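Local atomic coordinates of periplasmic binding protein (Veillonella parvula, PDB entry 4MO9), a protein that probably binds an iron-chelate or related solute in the periplasm and hands it to an ABC importer, as TroA-like solute-binding proteins do. Residues 152-157 and 179-184. Residues are numbered along the deposited sequence; the frame is centred on the assembly and turned at random.
Sequences EKLESH and KFYTNR
Tyr181 puts the hydroxyl end of its phenol over one face of the His157 imidazole, the two planes only 13° from parallel. The six-membered ring itself is displaced to one side, and it is OH that covers the histidine, 3.2 Å above the imidazole plane and over its centre. Closest of all, His157 ND1 lies 3.2 Å from Tyr181 CZ, beneath the phenol face. Tyr181 reaches this place because its CG stands anti to the backbone N (chi1 -175°), which sends the ring out from helix 171-194 toward the start of helix 154-168. Leu154 comes to the phenol differently: the two side chains run antiparallel alongside one another, and Leu154 CD1 meets the ring at its edge, 4.0 Å from Tyr181 CD2. The same methyl lies 3.9 Å from Thr182 OG1, whose hydroxyl is engaged with Ser178 O and Gln158 NE2. A hydrogen bond to Asp323 OD1 anchors the Tyr181 hydroxyl, while the histidine is only loosely tied, His157 NE2 making a weak, bent bond to Glu152 OE1 (3.4 Å, N-H...O angle 134°). The other carboxylate oxygen, Glu152 OE2, takes the backbone N-H of Arg319. A leucine in place of His157 would probably cost Glu152 OE1 its weak imidazole donor and replace the flat surface under the Tyr181 hydroxyl by a bulky, non-planar one. Ala324 and Phe327 of helix 324-334 also touch Tyr181, so a third helix joins the packing. The arrangement is plain helix-to-helix packing: helix 154-168, which follows strand 143-147 at the edge of the four-stranded parallel sheet, rests on helix 171-194, the long connecting helix characteristic of the TroA-like, two-lobed solute-binding fold.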
loop_
_atom_site.group_PDB
_atom_site.type_symbol
_atom_site.label_atom_id
_atom_site.label_comp_id
_atom_site.label_asym_id
_atom_site.label_seq_id
_atom_site.Cartn_x
_atom_site.Cartn_y
_atom_site.Cartn_z
ATOM N N GLU A 152 4.810 -8.133 3.212
ATOM C CA GLU A 152 5.671 -7.907 2.052
ATOM C C GLU A 152 6.550 -9.137 1.773
ATOM O O GLU A 152 7.757 -9.010 1.521
ATOM C CB GLU A 152 6.530 -6.650 2.237
ATOM C CG GLU A 152 5.741 -5.378 2.600
ATOM C CD GLU A 152 4.954 -4.793 1.425
ATOM O OE1 GLU A 152 4.690 -5.526 0.433
ATOM O OE2 GLU A 152 4.587 -3.591 1.493
ATOM N N LYS A 153 5.945 -10.322 1.816
ATOM C CA LYS A 153 6.635 -11.529 1.387
ATOM C C LYS A 153 5.913 -12.059 0.165
ATOM O O LYS A 153 4.671 -12.054 0.120
ATOM C CB LYS A 153 6.608 -12.606 2.469
ATOM C CG LYS A 153 7.181 -12.215 3.816
ATOM C CD LYS A 153 6.966 -13.375 4.783
ATOM C CE LYS A 153 7.331 -13.032 6.219
ATOM N NZ LYS A 153 7.007 -14.190 7.109
ATOM N N LEU A 154 6.679 -12.525 -0.816
ATOM C CA LEU A 154 6.096 -13.038 -2.053
ATOM C C LEU A 154 5.000 -14.086 -1.806
ATOM O O LEU A 154 3.890 -13.973 -2.341
ATOM C CB LEU A 154 7.193 -13.614 -2.951
ATOM C CG LEU A 154 6.733 -14.163 -4.303
ATOM C CD1 LEU A 154 6.064 -13.069 -5.127
ATOM C CD2 LEU A 154 7.915 -14.768 -5.047
ATOM N N GLU A 155 5.300 -15.099 -0.995
ATOM C CA GLU A 155 4.321 -16.155 -0.735
ATOM C C GLU A 155 3.012 -15.630 -0.113
ATOM O O GLU A 155 1.919 -16.117 -0.440
ATOM C CB GLU A 155 4.909 -17.253 0.150
ATOM C CG GLU A 155 3.921 -18.408 0.362
ATOM C CD GLU A 155 4.241 -19.273 1.565
ATOM O OE1 GLU A 155 5.199 -18.954 2.304
ATOM O OE2 GLU A 155 3.525 -20.277 1.774
ATOM N N SER A 156 3.119 -14.654 0.787
ATOM C CA SER A 156 1.929 -14.076 1.418
ATOM C C SER A 156 1.078 -13.305 0.415
ATOM O O SER A 156 -0.153 -13.374 0.450
ATOM C CB SER A 156 2.314 -13.167 2.584
ATOM O OG SER A 156 2.857 -13.929 3.642
ATOM N N HIS A 157 1.724 -12.555 -0.472
ATOM C CA HIS A 157 0.987 -11.856 -1.521
ATOM C C HIS A 157 0.320 -12.865 -2.447
ATOM O O HIS A 157 -0.858 -12.722 -2.768
ATOM C CB HIS A 157 1.906 -10.950 -2.338
ATOM C CG HIS A 157 1.961 -9.539 -1.839
ATOM N ND1 HIS A 157 1.464 -8.474 -2.565
ATOM C CD2 HIS A 157 2.458 -9.026 -0.694
ATOM C CE1 HIS A 157 1.656 -7.358 -1.877
ATOM N NE2 HIS A 157 2.250 -7.661 -0.741
ATOM N N LYS A 179 0.814 -13.680 -11.196
ATOM C CA LYS A 179 1.972 -13.777 -12.082
ATOM C C LYS A 179 2.497 -12.394 -12.434
ATOM O O LYS A 179 3.713 -12.191 -12.522
ATOM C CB LYS A 179 1.635 -14.584 -13.341
ATOM C CG LYS A 179 1.472 -16.080 -13.071
ATOM C CD LYS A 179 1.059 -16.811 -14.332
ATOM C CE LYS A 179 0.871 -18.305 -14.058
ATOM N NZ LYS A 179 0.504 -19.010 -15.310
ATOM N N PHE A 180 1.592 -11.441 -12.639
ATOM C CA PHE A 180 1.999 -10.051 -12.882
ATOM C C PHE A 180 2.868 -9.562 -11.734
ATOM O O PHE A 180 3.917 -8.927 -11.940
ATOM C CB PHE A 180 0.757 -9.154 -12.995
ATOM C CG PHE A 180 1.067 -7.688 -13.173
ATOM C CD1 PHE A 180 1.048 -7.115 -14.445
ATOM C CD2 PHE A 180 1.357 -6.881 -12.079
ATOM C CE1 PHE A 180 1.326 -5.750 -14.619
ATOM C CE2 PHE A 180 1.635 -5.515 -12.248
ATOM C CZ PHE A 180 1.621 -4.956 -13.522
ATOM N N TYR A 181 2.406 -9.824 -10.515
ATOM C CA TYR A 181 3.103 -9.393 -9.309
ATOM C C TYR A 181 4.428 -10.133 -9.173
ATOM O O TYR A 181 5.479 -9.519 -8.879
ATOM C CB TYR A 181 2.252 -9.679 -8.066
ATOM C CG TYR A 181 2.877 -9.149 -6.796
ATOM C CD1 TYR A 181 2.647 -7.838 -6.382
ATOM C CD2 TYR A 181 3.711 -9.948 -6.018
ATOM C CE1 TYR A 181 3.229 -7.337 -5.223
ATOM C CE2 TYR A 181 4.292 -9.463 -4.853
ATOM C CZ TYR A 181 4.048 -8.156 -4.462
ATOM O OH TYR A 181 4.637 -7.662 -3.310
ATOM N N THR A 182 4.362 -11.449 -9.369
ATOM C CA THR A 182 5.513 -12.331 -9.201
ATOM C C THR A 182 6.613 -12.049 -10.221
ATOM O O THR A 182 7.798 -12.034 -9.838
ATOM C CB THR A 182 5.093 -13.828 -9.276
ATOM O OG1 THR A 182 4.092 -14.085 -8.283
ATOM C CG2 THR A 182 6.289 -14.759 -9.026
ATOM N N ASN A 183 6.255 -11.860 -11.502
ATOM C CA ASN A 183 7.251 -11.539 -12.533
ATOM C C ASN A 183 8.137 -10.395 -12.042
ATOM O O ASN A 183 9.360 -10.425 -12.184
ATOM C CB ASN A 183 6.614 -11.074 -13.865
ATOM C CG ASN A 183 5.750 -12.135 -14.544
ATOM O OD1 ASN A 183 5.850 -13.337 -14.259
ATOM N ND2 ASN A 183 4.883 -11.683 -15.462
ATOM N N ARG A 184 7.505 -9.382 -11.465
ATOM C CA ARG A 184 8.200 -8.119 -11.185
ATOM C C ARG A 184 8.981 -8.137 -9.882
ATOM O O ARG A 184 10.134 -7.689 -9.829
ATOM C CB ARG A 184 7.200 -6.962 -11.208
ATOM C CG ARG A 184 6.686 -6.699 -12.614
ATOM C CD ARG A 184 5.460 -5.825 -12.631
ATOM N NE ARG A 184 5.182 -5.397 -14.001
ATOM C CZ ARG A 184 4.602 -6.171 -14.915
ATOM N NH1 ARG A 184 4.222 -7.402 -14.597
ATOM N NH2 ARG A 184 4.397 -5.711 -16.141
#